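Local structure of tyrosinase (Burkholderia thailandensis, 5ZRD) at residues 280-285 and 463-468; 439-444 and 505-510. The protein probably hydroxylates monophenols to catechols and oxidises these to quinones at a pair of copper ions, working efficiently at acidic pH. All coordinates share one frame; numbering follows the deposited sequence.

Contact 1 of 2, residues 280-285 and 463-468. With CU (copper (II) ion), chain K; O (oxygen atom), chain L.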
ATOM      1  N   ILE A 280     -27.614  26.143   9.015  1.00 28.88           N
ATOM      2  CA  ILE A 280     -27.221  27.495   8.710  1.00 26.91           C
ATOM      3  C   ILE A 280     -26.120  27.405   7.654  1.00 27.87           C
ATOM      4  O   ILE A 280     -26.091  28.178   6.737  1.00 30.13           O
ATOM      5  CB  ILE A 280     -26.801  28.283   9.980  1.00 26.12           C
ATOM      6  CG1 ILE A 280     -27.977  28.631  10.903  1.00 31.39           C
ATOM      7  CG2 ILE A 280     -26.031  29.538   9.637  1.00 28.21           C
ATOM      8  CD1 ILE A 280     -29.104  29.445  10.258  1.00 31.71           C
ATOM      9  N   HIS A 281     -25.195  26.482   7.815  1.00 27.45           N
ATOM     10  CA  HIS A 281     -24.227  26.220   6.801  1.00 26.60           C
ATOM     11  C   HIS A 281     -24.912  25.940   5.455  1.00 27.79           C
ATOM     12  O   HIS A 281     -24.459  26.412   4.457  1.00 26.96           O
ATOM     13  CB  HIS A 281     -23.388  25.002   7.194  1.00 27.81           C
ATOM     14  CG  HIS A 281     -22.215  25.309   8.060  1.00 31.26           C
ATOM     15  ND1 HIS A 281     -20.943  25.448   7.543  1.00 29.47           N
ATOM     16  CD2 HIS A 281     -22.107  25.425   9.403  1.00 33.47           C
ATOM     17  CE1 HIS A 281     -20.097  25.623   8.539  1.00 33.66           C
ATOM     18  NE2 HIS A 281     -20.791  25.671   9.696  1.00 34.18           N
ATOM     19  N   LEU A 282     -25.940  25.095   5.403  1.00 27.35           N
ATOM     20  CA  LEU A 282     -26.484  24.750   4.114  1.00 28.90           C
ATOM     21  C   LEU A 282     -27.252  25.944   3.521  1.00 28.89           C
ATOM     22  O   LEU A 282     -27.228  26.161   2.327  1.00 30.21           O
ATOM     23  CB  LEU A 282     -27.384  23.517   4.225  1.00 27.31           C
ATOM     24  CG  LEU A 282     -26.720  22.223   4.681  1.00 31.00           C
ATOM     25  CD1 LEU A 282     -27.502  21.011   4.202  1.00 33.00           C
ATOM     26  CD2 LEU A 282     -25.272  22.109   4.237  1.00 35.29           C
ATOM     27  N   ALA A 283     -27.967  26.695   4.334  1.00 30.07           N
ATOM     28  CA  ALA A 283     -28.729  27.840   3.836  1.00 26.84           C
ATOM     29  C   ALA A 283     -27.779  28.889   3.243  1.00 31.34           C
ATOM     30  O   ALA A 283     -27.904  29.318   2.081  1.00 32.52           O
ATOM     31  CB  ALA A 283     -29.550  28.421   4.953  1.00 26.61           C
ATOM     32  N   VAL A 284     -26.801  29.296   4.042  1.00 32.15           N
ATOM     33  CA  VAL A 284     -25.816  30.268   3.617  1.00 28.94           C
ATOM     34  C   VAL A 284     -24.948  29.703   2.485  1.00 29.91           C
ATOM     35  O   VAL A 284     -24.488  30.450   1.623  1.00 35.09           O
ATOM     36  CB  VAL A 284     -24.958  30.688   4.812  1.00 30.11           C
ATOM     37  CG1 VAL A 284     -23.738  31.463   4.349  1.00 34.41           C
ATOM     38  CG2 VAL A 284     -25.766  31.494   5.815  1.00 30.64           C
ATOM     39  N   GLY A 285     -24.691  28.401   2.482  1.00 30.15           N
ATOM     40  CA  GLY A 285     -23.700  27.782   1.556  1.00 29.11           C
ATOM     41  C   GLY A 285     -24.301  27.102   0.317  1.00 30.20           C
ATOM     42  O   GLY A 285     -23.558  26.396  -0.395  1.00 28.97           O
ATOM     43  N   HIS A 463     -37.126  18.632   8.213  1.00 32.45           N
ATOM     44  CA  HIS A 463     -35.872  18.464   7.479  1.00 29.68           C
ATOM     45  C   HIS A 463     -34.758  17.908   8.399  1.00 29.36           C
ATOM     46  O   HIS A 463     -34.819  17.965   9.616  1.00 27.78           O
ATOM     47  CB  HIS A 463     -35.447  19.784   6.846  1.00 29.77           C
ATOM     48  CG  HIS A 463     -34.966  20.789   7.848  1.00 32.60           C
ATOM     49  ND1 HIS A 463     -35.792  21.748   8.392  1.00 33.18           N
ATOM     50  CD2 HIS A 463     -33.763  20.953   8.437  1.00 33.63           C
ATOM     51  CE1 HIS A 463     -35.106  22.483   9.253  1.00 37.00           C
ATOM     52  NE2 HIS A 463     -33.863  22.011   9.304  1.00 35.79           N
ATOM     53  N   LYS A 464     -33.748  17.346   7.760  1.00 30.24           N
ATOM     54  CA  LYS A 464     -32.502  16.968   8.366  1.00 32.44           C
ATOM     55  C   LYS A 464     -31.392  17.345   7.387  1.00 31.08           C
ATOM     56  O   LYS A 464     -31.395  16.903   6.253  1.00 29.66           O
ATOM     57  CB  LYS A 464     -32.449  15.471   8.657  1.00 33.79           C
ATOM     58  CG  LYS A 464     -31.156  14.940   9.286  1.00 33.46           C
ATOM     59  CD  LYS A 464     -31.211  13.424   9.380  1.00 38.29           C
ATOM     60  CE  LYS A 464     -29.946  12.761   9.887  1.00 41.01           C
ATOM     61  NZ  LYS A 464     -29.924  12.784  11.363  1.00 39.13           N
ATOM     62  N   SER A 465     -30.449  18.132   7.894  1.00 29.68           N
ATOM     63  CA  SER A 465     -29.317  18.627   7.168  1.00 28.86           C
ATOM     64  C   SER A 465     -28.083  17.776   7.491  1.00 28.70           C
ATOM     65  O   SER A 465     -27.641  17.731   8.624  1.00 31.99           O
ATOM     66  CB  SER A 465     -29.082  20.075   7.519  1.00 30.56           C
ATOM     67  OG  SER A 465     -30.067  20.941   6.940  1.00 27.04           O
ATOM     68  N   ILE A 466     -27.514  17.141   6.487  1.00 28.65           N
ATOM     69  CA  ILE A 466     -26.228  16.446   6.625  1.00 29.47           C
ATOM     70  C   ILE A 466     -25.137  17.337   6.006  1.00 31.61           C
ATOM     71  O   ILE A 466     -24.942  17.413   4.763  1.00 29.94           O
ATOM     72  CB  ILE A 466     -26.267  15.046   5.984  1.00 30.11           C
ATOM     73  CG1 ILE A 466     -27.359  14.137   6.561  1.00 31.51           C
ATOM     74  CG2 ILE A 466     -24.916  14.363   6.146  1.00 34.20           C
ATOM     75  CD1 ILE A 466     -28.749  14.442   6.079  1.00 33.41           C
ATOM     76  N   LEU A 467     -24.464  18.064   6.870  1.00 28.62           N
ATOM     77  CA  LEU A 467     -23.301  18.843   6.465  1.00 29.91           C
ATOM     78  C   LEU A 467     -22.164  17.872   6.255  1.00 30.59           C
ATOM     79  O   LEU A 467     -21.789  17.180   7.194  1.00 28.03           O
ATOM     80  CB  LEU A 467     -22.921  19.813   7.574  1.00 28.57           C
ATOM     81  CG  LEU A 467     -21.694  20.676   7.340  1.00 29.58           C
ATOM     82  CD1 LEU A 467     -21.884  21.572   6.127  1.00 30.14           C
ATOM     83  CD2 LEU A 467     -21.409  21.517   8.575  1.00 27.60           C
ATOM     84  N   SER A 468     -21.695  17.788   5.030  1.00 31.69           N
ATOM     85  CA  SER A 468     -20.674  16.817   4.745  1.00 31.12           C
ATOM     86  C   SER A 468     -19.514  17.521   4.028  1.00 32.42           C
ATOM     87  O   SER A 468     -19.197  18.673   4.337  1.00 30.22           O
ATOM     88  CB  SER A 468     -21.255  15.662   3.987  1.00 30.03           C
ATOM     89  OG  SER A 468     -20.269  14.651   3.789  1.00 28.79           O
TER
HETATM   90 CU    CU K 607     -19.883  25.161  11.402  1.00 45.09          CU
HETATM   91  O     O L 608     -18.814  23.325  10.962  1.00 25.84           O

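Contact 2 of 2, residues 439-444 and 505-510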
ATOM      1  N   GLY A 439     -20.677  15.567  -1.242  1.00 30.94           N
ATOM      2  CA  GLY A 439     -21.149  16.839  -0.702  1.00 29.50           C
ATOM      3  C   GLY A 439     -22.332  16.724   0.266  1.00 30.15           C
ATOM      4  O   GLY A 439     -22.865  15.652   0.514  1.00 27.55           O
ATOM      5  N   SER A 440     -22.777  17.873   0.761  1.00 28.74           N
ATOM      6  CA  SER A 440     -23.843  17.969   1.767  1.00 30.88           C
ATOM      7  C   SER A 440     -25.194  17.632   1.135  1.00 31.08           C
ATOM      8  O   SER A 440     -25.305  17.647  -0.102  1.00 33.56           O
ATOM      9  CB  SER A 440     -23.870  19.352   2.383  1.00 30.94           C
ATOM     10  OG  SER A 440     -22.620  19.673   2.994  1.00 30.20           O
ATOM     11  N   PHE A 441     -26.192  17.304   1.970  1.00 30.03           N
ATOM     12  CA  PHE A 441     -27.541  16.969   1.478  1.00 29.30           C
ATOM     13  C   PHE A 441     -28.589  17.127   2.582  1.00 28.91           C
ATOM     14  O   PHE A 441     -28.288  17.159   3.765  1.00 26.54           O
ATOM     15  CB  PHE A 441     -27.598  15.588   0.815  1.00 29.60           C
ATOM     16  CG  PHE A 441     -27.374  14.386   1.683  1.00 28.56           C
ATOM     17  CD1 PHE A 441     -26.099  13.934   1.953  1.00 31.65           C
ATOM     18  CD2 PHE A 441     -28.436  13.659   2.180  1.00 33.90           C
ATOM     19  CE1 PHE A 441     -25.886  12.819   2.760  1.00 33.11           C
ATOM     20  CE2 PHE A 441     -28.229  12.544   2.985  1.00 32.68           C
ATOM     21  CZ  PHE A 441     -26.955  12.115   3.261  1.00 33.27           C
ATOM     22  N   ILE A 442     -29.836  17.302   2.138  1.00 31.64           N
ATOM     23  CA  ILE A 442     -30.962  17.494   3.015  1.00 31.77           C
ATOM     24  C   ILE A 442     -31.973  16.382   2.748  1.00 34.75           C
ATOM     25  O   ILE A 442     -32.166  15.996   1.606  1.00 30.00           O
ATOM     26  CB  ILE A 442     -31.616  18.864   2.818  1.00 36.29           C
ATOM     27  CG1 ILE A 442     -30.596  20.008   2.887  1.00 37.17           C
ATOM     28  CG2 ILE A 442     -32.748  19.027   3.824  1.00 35.25           C
ATOM     29  CD1 ILE A 442     -31.128  21.329   2.378  1.00 38.45           C
ATOM     30  N   MET A 443     -32.545  15.849   3.838  1.00 37.28           N
ATOM     31  CA  MET A 443     -33.670  14.934   3.799  1.00 37.13           C
ATOM     32  C   MET A 443     -34.888  15.709   4.310  1.00 39.08           C
ATOM     33  O   MET A 443     -34.792  16.343   5.352  1.00 40.73           O
ATOM     34  CB  MET A 443     -33.432  13.707   4.681  1.00 34.21           C
ATOM     35  CG  MET A 443     -32.290  12.879   4.227  1.00 35.95           C
ATOM     36  SD  MET A 443     -31.906  11.492   5.331  1.00 42.08           S
ATOM     37  CE  MET A 443     -33.492  10.659   5.341  1.00 46.01           C
ATOM     38  N   LYS A 444     -35.976  15.709   3.537  1.00 36.05           N
ATOM     39  CA  LYS A 444     -37.239  16.358   3.899  1.00 36.25           C
ATOM     40  C   LYS A 444     -38.310  15.268   3.929  1.00 37.64           C
ATOM     41  O   LYS A 444     -38.387  14.480   3.000  1.00 40.89           O
ATOM     42  CB  LYS A 444     -37.586  17.450   2.887  1.00 39.04           C
ATOM     43  CG  LYS A 444     -36.842  18.762   3.073  1.00 41.27           C
ATOM     44  CD  LYS A 444     -37.312  19.830   2.134  1.00 43.14           C
ATOM     45  CE  LYS A 444     -38.219  20.837   2.804  1.00 49.51           C
ATOM     46  NZ  LYS A 444     -38.626  21.912   1.869  1.00 52.34           N
ATOM     47  N   VAL A 505     -39.450  10.613   1.457  1.00 46.12           N
ATOM     48  CA  VAL A 505     -38.415  11.586   1.756  1.00 46.92           C
ATOM     49  C   VAL A 505     -37.971  12.211   0.433  1.00 41.48           C
ATOM     50  O   VAL A 505     -37.744  11.517  -0.502  1.00 39.27           O
ATOM     51  CB  VAL A 505     -37.209  10.955   2.476  1.00 49.34           C
ATOM     52  CG1 VAL A 505     -37.565  10.450   3.853  1.00 52.95           C
ATOM     53  CG2 VAL A 505     -36.583   9.843   1.655  1.00 56.58           C
ATOM     54  N   GLU A 506     -37.840  13.518   0.408  1.00 40.04           N
ATOM     55  CA  GLU A 506     -37.246  14.281  -0.684  1.00 43.02           C
ATOM     56  C   GLU A 506     -35.782  14.524  -0.292  1.00 44.91           C
ATOM     57  O   GLU A 506     -35.515  15.084   0.779  1.00 47.73           O
ATOM     58  CB  GLU A 506     -38.035  15.590  -0.854  1.00 46.34           C
ATOM     59  CG  GLU A 506     -37.403  16.650  -1.750  1.00 53.35           C
ATOM     60  CD  GLU A 506     -37.949  18.077  -1.628  1.00 56.90           C
ATOM     61  OE1 GLU A 506     -38.766  18.334  -0.701  1.00 60.53           O
ATOM     62  OE2 GLU A 506     -37.535  18.950  -2.452  1.00 58.50           O
ATOM     63  N   PHE A 507     -34.846  14.054  -1.115  1.00 42.83           N
ATOM     64  CA  PHE A 507     -33.440  14.422  -0.974  1.00 39.40           C
ATOM     65  C   PHE A 507     -33.130  15.684  -1.777  1.00 41.35           C
ATOM     66  O   PHE A 507     -33.551  15.827  -2.929  1.00 46.88           O
ATOM     67  CB  PHE A 507     -32.530  13.298  -1.445  1.00 37.48           C
ATOM     68  CG  PHE A 507     -32.548  12.109  -0.536  1.00 40.46           C
ATOM     69  CD1 PHE A 507     -33.457  11.091  -0.733  1.00 43.17           C
ATOM     70  CD2 PHE A 507     -31.667  12.025   0.528  1.00 44.25           C
ATOM     71  CE1 PHE A 507     -33.466   9.997   0.117  1.00 45.62           C
ATOM     72  CE2 PHE A 507     -31.673  10.926   1.374  1.00 44.02           C
ATOM     73  CZ  PHE A 507     -32.572   9.913   1.164  1.00 41.65           C
ATOM     74  N   ILE A 508     -32.421  16.611  -1.155  1.00 36.65           N
ATOM     75  CA  ILE A 508     -31.875  17.728  -1.882  1.00 39.77           C
ATOM     76  C   ILE A 508     -30.351  17.622  -1.782  1.00 39.74           C
ATOM     77  O   ILE A 508     -29.808  17.687  -0.675  1.00 37.25           O
ATOM     78  CB  ILE A 508     -32.406  19.060  -1.325  1.00 43.40           C
ATOM     79  CG1 ILE A 508     -33.941  19.105  -1.312  1.00 47.84           C
ATOM     80  CG2 ILE A 508     -31.812  20.231  -2.092  1.00 42.74           C
ATOM     81  CD1 ILE A 508     -34.504  20.294  -0.547  1.00 52.84           C
ATOM     82  N   HIS A 509     -29.680  17.463  -2.916  1.00 35.27           N
ATOM     83  CA  HIS A 509     -28.291  17.075  -2.886  1.00 40.17           C
ATOM     84  C   HIS A 509     -27.490  17.849  -3.938  1.00 38.26           C
ATOM     85  O   HIS A 509     -28.042  18.566  -4.760  1.00 34.38           O
ATOM     86  CB  HIS A 509     -28.184  15.572  -3.061  1.00 41.23           C
ATOM     87  CG  HIS A 509     -28.822  15.113  -4.311  1.00 46.39           C
ATOM     88  ND1 HIS A 509     -28.106  14.978  -5.477  1.00 53.73           N
ATOM     89  CD2 HIS A 509     -30.108  14.818  -4.600  1.00 50.66           C
ATOM     90  CE1 HIS A 509     -28.922  14.575  -6.435  1.00 58.39           C
ATOM     91  NE2 HIS A 509     -30.163  14.475  -5.925  1.00 51.18           N
ATOM     92  N   ARG A 510     -26.178  17.716  -3.879  1.00 36.00           N
ATOM     93  CA  ARG A 510     -25.302  18.406  -4.839  1.00 38.19           C
ATOM     94  C   ARG A 510     -25.302  17.701  -6.208  1.00 40.88           C
ATOM     95  O   ARG A 510     -24.954  18.306  -7.233  1.00 44.95           O
ATOM     96  CB  ARG A 510     -23.888  18.462  -4.276  1.00 31.34           C
ATOM     97  CG  ARG A 510     -23.776  19.168  -2.931  1.00 29.00           C
ATOM     98  CD  ARG A 510     -24.172  20.608  -3.045  1.00 28.97           C
ATOM     99  NE  ARG A 510     -23.561  21.492  -2.056  1.00 27.67           N
ATOM    100  CZ  ARG A 510     -23.778  22.792  -2.028  1.00 28.35           C
ATOM    101  NH1 ARG A 510     -24.739  23.297  -2.791  1.00 28.70           N
ATOM    102  NH2 ARG A 510     -23.034  23.580  -1.273  1.00 27.62           N
TER
HETATM  103  O   HOH W   1     -24.831  15.941  -2.077  1.00 32.52           O

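Contact 1 of 2, residues 280-285 and 463-468
L467 lays its CD2 methyl on the imidazole of H281, 4.0 Å from CD2 to the centroid of the H281 ring and 12° off the ring normal, a CH-pi contact over the centre of one face. The other branch reaches back to the helix, where L467 CD1 packs against both H281 CB and L282 CD2. With CG anti to the backbone N (chi1 178°), the L467 side chain extends from the chain just past the strand's end and sets both methyls against one side of H281. The same CD2 methyl lies 4.0 Å from the bound oxygen atom O, so this leucine touches ligand and metal-binding ring at once.

H281 NE2 binds the copper at 2.0 Å, and the oxygen atom sits on the same ion at 2.2 Å. Across the ring, ND1 is hydrogen-bonded to M304 O; together the metal, this carbonyl and the methyl over the face limit how the imidazole can turn.

One helix position on, L282 CD1 comes 3.8 Å from S465 OG, alongside the hydroxyl and its CB. That hydroxyl is itself hydrogen-bonded to D279 OD1, while H463 NE2 takes OD2 of the same carboxylate, a polar tie between helix 274-285 and the end of strand 456-466.

H277 and H320 complete the coordination of this copper by protein, H277 coming from the same helix as H281. Paired histidine triads of this kind, the first carried by H57, H85 and H94, form the type 3 dicopper site of tyrosinases, here with L467 in the oxygen pocket.

Contact 2 of 2, residues 439-444 and 505-510
I442 and I508 face each other as a hydrogen-bonded pair, I442 N to I508 O and I508 N to I442 O both at 2.8 Å. K444 and E506 repeat the pattern two residues on, with K444 N to E506 O at 2.9 Å. Between them M443 and F507 form a non-hydrogen-bonded pair, where CA-H...O contacts such as F507 CA to I442 O, 3.3 Å, fill in. Beyond the strands, a water bridges S440 O and R510 N. There R510 CG packs 3.6 Å from S440 O, and R510 NE is salt-bridged to E306 OE2.

Segments 441-444 and 505-509 run antiparallel, 164° between their directions, in the two inner strands of a four-stranded mixed sheet, with 295-297 beside 502-509 and 456-466 beside 441-450.

Apolar packing on the F441, M443 and F507 face is close. M443 CG lies 3.5 Å from F507 CE2, with its sulfur in an oblique Met-aromatic contact, while F441 CD2 meets the F507 ring at its edge, near its plane.

On the other face, I442 and I508 meet at their CB atoms. K444 CD lies 3.5 Å from E506 OE1; the bend at chi3 (103°) then sets the course of CE and NZ. K444 NZ stops 4.4 Å from E506 OE1, beyond a salt bridge, and is hydrogen-bonded instead to Y289 O and G291 O, as E506 OE1 is to Y446 OH.

The two contacts sit about 9 Å apart, centre to centre, and alternate along the chain: 280-285, then 439-444, 463-468 and 505-510. Strands 441-450 and 456-466 follow each other in sequence and are neighbours in the sheet, so contact 2 adjoins contact 1 directly. K464 N to M443 O and I466 N to F441 O, both 2.8 Å, are probable hydrogen bonds between them, and L282 of helix 274-285 also packs on S440 and I442. The copper-binding helix therefore rests on a sheet built largely from the later part of the chain, which brings L467, some 190 residues after H277, into the oxygen pocket of the metal site.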